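Side-chain contact in tyrosinase (Aspergillus oryzae, PDB 6JU8), which probably oxidises L-tyrosine and L-dopa to L-dopaquinone with molecular oxygen at a dinuclear copper centre, as a tyrosinase of melanin biosynthesis: residues Phe103-Arg108 and Gly392-Asp397. The protein carries 1 engineered substitution. Residues are numbered along the deposited sequence; the frame is centred on the assembly and turned at random.
Sequences FPTWHR and GSWFND. With CU (copper (II) ion), chain C.
Thr105 meets Trp394 and Phe395 with the two branches of its short side chain. From CB, which points toward 392-397, the methyl CG2 leaves anti to the carbonyl carbon and reaches the six-membered end of the indole obliquely, 3.5 Å from CH2 of Trp394 and 3.8 Å from CZ2 of the same ring. That methyl also comes within 4.0 Å of CE1 of Phe395, so it touches both aromatic groups. With chi1 at 49°, OG1 sits between the backbone N and the carbonyl carbon, which turns it to CZ of Phe395, 3.9 Å away, and to Ser426 OG, its hydrogen-bond partner. The side chains of Trp394 and Phe395 run toward Thr105 from the opposite direction. They also pack on each other: CD1 of Phe395 lies 3.5 Å above the Trp394 ring plane, offset toward its rim, while CG of Trp394 lies at the Phe395 edge. The indole NE1 is held by Asp427, and at the turn Asn396 OD1 accepts the backbone N-H of Trp394 at 2.9 Å from above its carbonyl plane. No hydrogen bond joins 103-108 to 392-397; the contact is buried van der Waals packing. Two residues after Thr105, ND1 of His107 donates to the Phe103 carbonyl O at 2.8 Å, the oxygen lying close to the imidazole plane, while the backbone N of His107 approaches that oxygen from the opposite face. The ND1 bond, with Trp106 CE3 over one imidazole face, probably helps fix the ring's rotation, presenting NE2 to copper. The loop after helix 371-389 thus packs behind the start of helix 103-129, whose His107 joins His71 and His98 in binding one copper of the tyrosinase type-3 dicopper centre.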
loop_
_atom_site.group_PDB
_atom_site.type_symbol
_atom_site.label_atom_id
_atom_site.label_comp_id
_atom_site.label_asym_id
_atom_site.label_seq_id
_atom_site.Cartn_x
_atom_site.Cartn_y
_atom_site.Cartn_z
ATOM N N PHE A 103 30.950 6.098 10.231
ATOM C CA PHE A 103 29.528 5.902 9.901
ATOM C C PHE A 103 28.637 6.707 10.825
ATOM O O PHE A 103 27.743 7.427 10.343
ATOM C CB PHE A 103 29.216 4.394 9.927
ATOM C CG PHE A 103 27.752 4.077 10.095
ATOM C CD1 PHE A 103 26.891 4.174 8.997
ATOM C CD2 PHE A 103 27.229 3.719 11.342
ATOM C CE1 PHE A 103 25.537 3.931 9.119
ATOM C CE2 PHE A 103 25.860 3.501 11.471
ATOM C CZ PHE A 103 25.020 3.637 10.372
ATOM N N PRO A 104 28.760 6.675 12.149
ATOM C CA PRO A 104 27.802 7.454 12.963
ATOM C C PRO A 104 27.980 8.948 12.814
ATOM O O PRO A 104 26.994 9.700 12.916
ATOM C CB PRO A 104 28.132 7.017 14.403
ATOM C CG PRO A 104 28.805 5.678 14.236
ATOM C CD PRO A 104 29.643 5.822 12.980
ATOM N N THR A 105 29.231 9.418 12.631
ATOM C CA THR A 105 29.413 10.879 12.637
ATOM C C THR A 105 29.063 11.489 11.298
ATOM O O THR A 105 28.465 12.583 11.234
ATOM C CB THR A 105 30.846 11.238 13.078
ATOM O OG1 THR A 105 31.729 10.421 12.304
ATOM C CG2 THR A 105 31.021 10.922 14.562
ATOM N N TRP A 106 29.370 10.786 10.201
ATOM C CA TRP A 106 28.888 11.296 8.897
ATOM C C TRP A 106 27.383 11.446 8.943
ATOM O O TRP A 106 26.811 12.471 8.534
ATOM C CB TRP A 106 29.350 10.345 7.761
ATOM C CG TRP A 106 29.019 10.958 6.424
ATOM C CD1 TRP A 106 29.856 11.748 5.684
ATOM C CD2 TRP A 106 27.802 10.855 5.695
ATOM N NE1 TRP A 106 29.231 12.158 4.516
ATOM C CE2 TRP A 106 27.964 11.617 4.517
ATOM C CE3 TRP A 106 26.575 10.207 5.930
ATOM C CZ2 TRP A 106 26.947 11.743 3.566
ATOM C CZ3 TRP A 106 25.575 10.330 4.981
ATOM C CH2 TRP A 106 25.757 11.097 3.808
ATOM N N HIS A 107 26.679 10.410 9.438
ATOM C CA HIS A 107 25.220 10.481 9.449
ATOM C C HIS A 107 24.700 11.476 10.463
ATOM O O HIS A 107 23.623 12.061 10.218
ATOM C CB HIS A 107 24.627 9.080 9.674
ATOM C CG HIS A 107 24.763 8.206 8.472
ATOM N ND1 HIS A 107 25.887 7.442 8.182
ATOM C CD2 HIS A 107 23.919 7.979 7.438
ATOM C CE1 HIS A 107 25.700 6.782 7.038
ATOM N NE2 HIS A 107 24.513 7.100 6.556
ATOM N N ARG A 108 25.415 11.757 11.551
ATOM C CA ARG A 108 24.996 12.784 12.495
ATOM C C ARG A 108 24.888 14.114 11.767
ATOM O O ARG A 108 23.906 14.855 11.943
ATOM C CB ARG A 108 25.985 12.860 13.665
ATOM C CG ARG A 108 25.666 14.020 14.629
ATOM C CD ARG A 108 26.375 13.855 15.975
ATOM N NE ARG A 108 25.777 12.780 16.755
ATOM C CZ ARG A 108 26.268 12.240 17.853
ATOM N NH1 ARG A 108 27.404 12.653 18.409
ATOM N NH2 ARG A 108 25.602 11.241 18.434
ATOM N N GLY A 392 34.612 8.850 26.817
ATOM C CA GLY A 392 36.012 8.608 26.508
ATOM C C GLY A 392 36.249 7.611 25.392
ATOM O O GLY A 392 37.364 7.563 24.869
ATOM N N SER A 393 35.211 6.860 25.013
ATOM C CA SER A 393 35.342 5.910 23.910
ATOM C C SER A 393 35.003 6.598 22.600
ATOM O O SER A 393 33.829 6.724 22.254
ATOM C CB SER A 393 34.425 4.706 24.121
ATOM O OG SER A 393 34.790 3.982 25.293
ATOM N N TRP A 394 36.006 7.088 21.887
ATOM C CA TRP A 394 35.776 7.981 20.756
ATOM C C TRP A 394 37.012 7.994 19.854
ATOM O O TRP A 394 38.008 8.670 20.139
ATOM C CB TRP A 394 35.510 9.406 21.228
ATOM C CG TRP A 394 35.156 10.376 20.135
ATOM C CD1 TRP A 394 35.970 11.299 19.545
ATOM C CD2 TRP A 394 33.872 10.517 19.508
ATOM N NE1 TRP A 394 35.279 12.005 18.590
ATOM C CE2 TRP A 394 33.991 11.553 18.541
ATOM C CE3 TRP A 394 32.634 9.881 19.650
ATOM C CZ2 TRP A 394 32.913 11.965 17.736
ATOM C CZ3 TRP A 394 31.565 10.269 18.871
ATOM C CH2 TRP A 394 31.732 11.297 17.927
ATOM N N PHE A 395 36.972 7.198 18.793
ATOM C CA PHE A 395 38.020 7.195 17.789
ATOM C C PHE A 395 39.409 7.004 18.391
ATOM O O PHE A 395 40.376 7.540 17.828
ATOM C CB PHE A 395 37.972 8.454 16.904
ATOM C CG PHE A 395 36.730 8.529 16.045
ATOM C CD1 PHE A 395 35.552 9.133 16.498
ATOM C CD2 PHE A 395 36.707 7.971 14.775
ATOM C CE1 PHE A 395 34.397 9.189 15.739
ATOM C CE2 PHE A 395 35.570 8.031 13.991
ATOM C CZ PHE A 395 34.396 8.628 14.461
ATOM N N ASN A 396 39.538 6.223 19.452
ATOM C CA ASN A 396 40.817 6.163 20.168
ATOM C C ASN A 396 41.265 4.730 20.389
ATOM O O ASN A 396 42.311 4.519 21.006
ATOM C CB ASN A 396 40.767 6.954 21.476
ATOM C CG ASN A 396 39.738 6.428 22.450
ATOM O OD1 ASN A 396 38.687 5.925 22.047
ATOM N ND2 ASN A 396 40.003 6.532 23.746
ATOM N N ASP A 397 40.565 3.727 19.854
ATOM C CA ASP A 397 41.173 2.392 19.796
ATOM C C ASP A 397 42.098 2.303 18.591
ATOM O O ASP A 397 42.131 3.189 17.733
ATOM C CB ASP A 397 40.082 1.316 19.714
ATOM C CG ASP A 397 39.214 1.559 18.490
ATOM O OD1 ASP A 397 38.246 2.345 18.574
ATOM O OD2 ASP A 397 39.560 1.013 17.407
HETATM CU CU CU C . 24.066 5.962 4.979
HETATM O O HOH W 1 22.608 4.793 5.453
#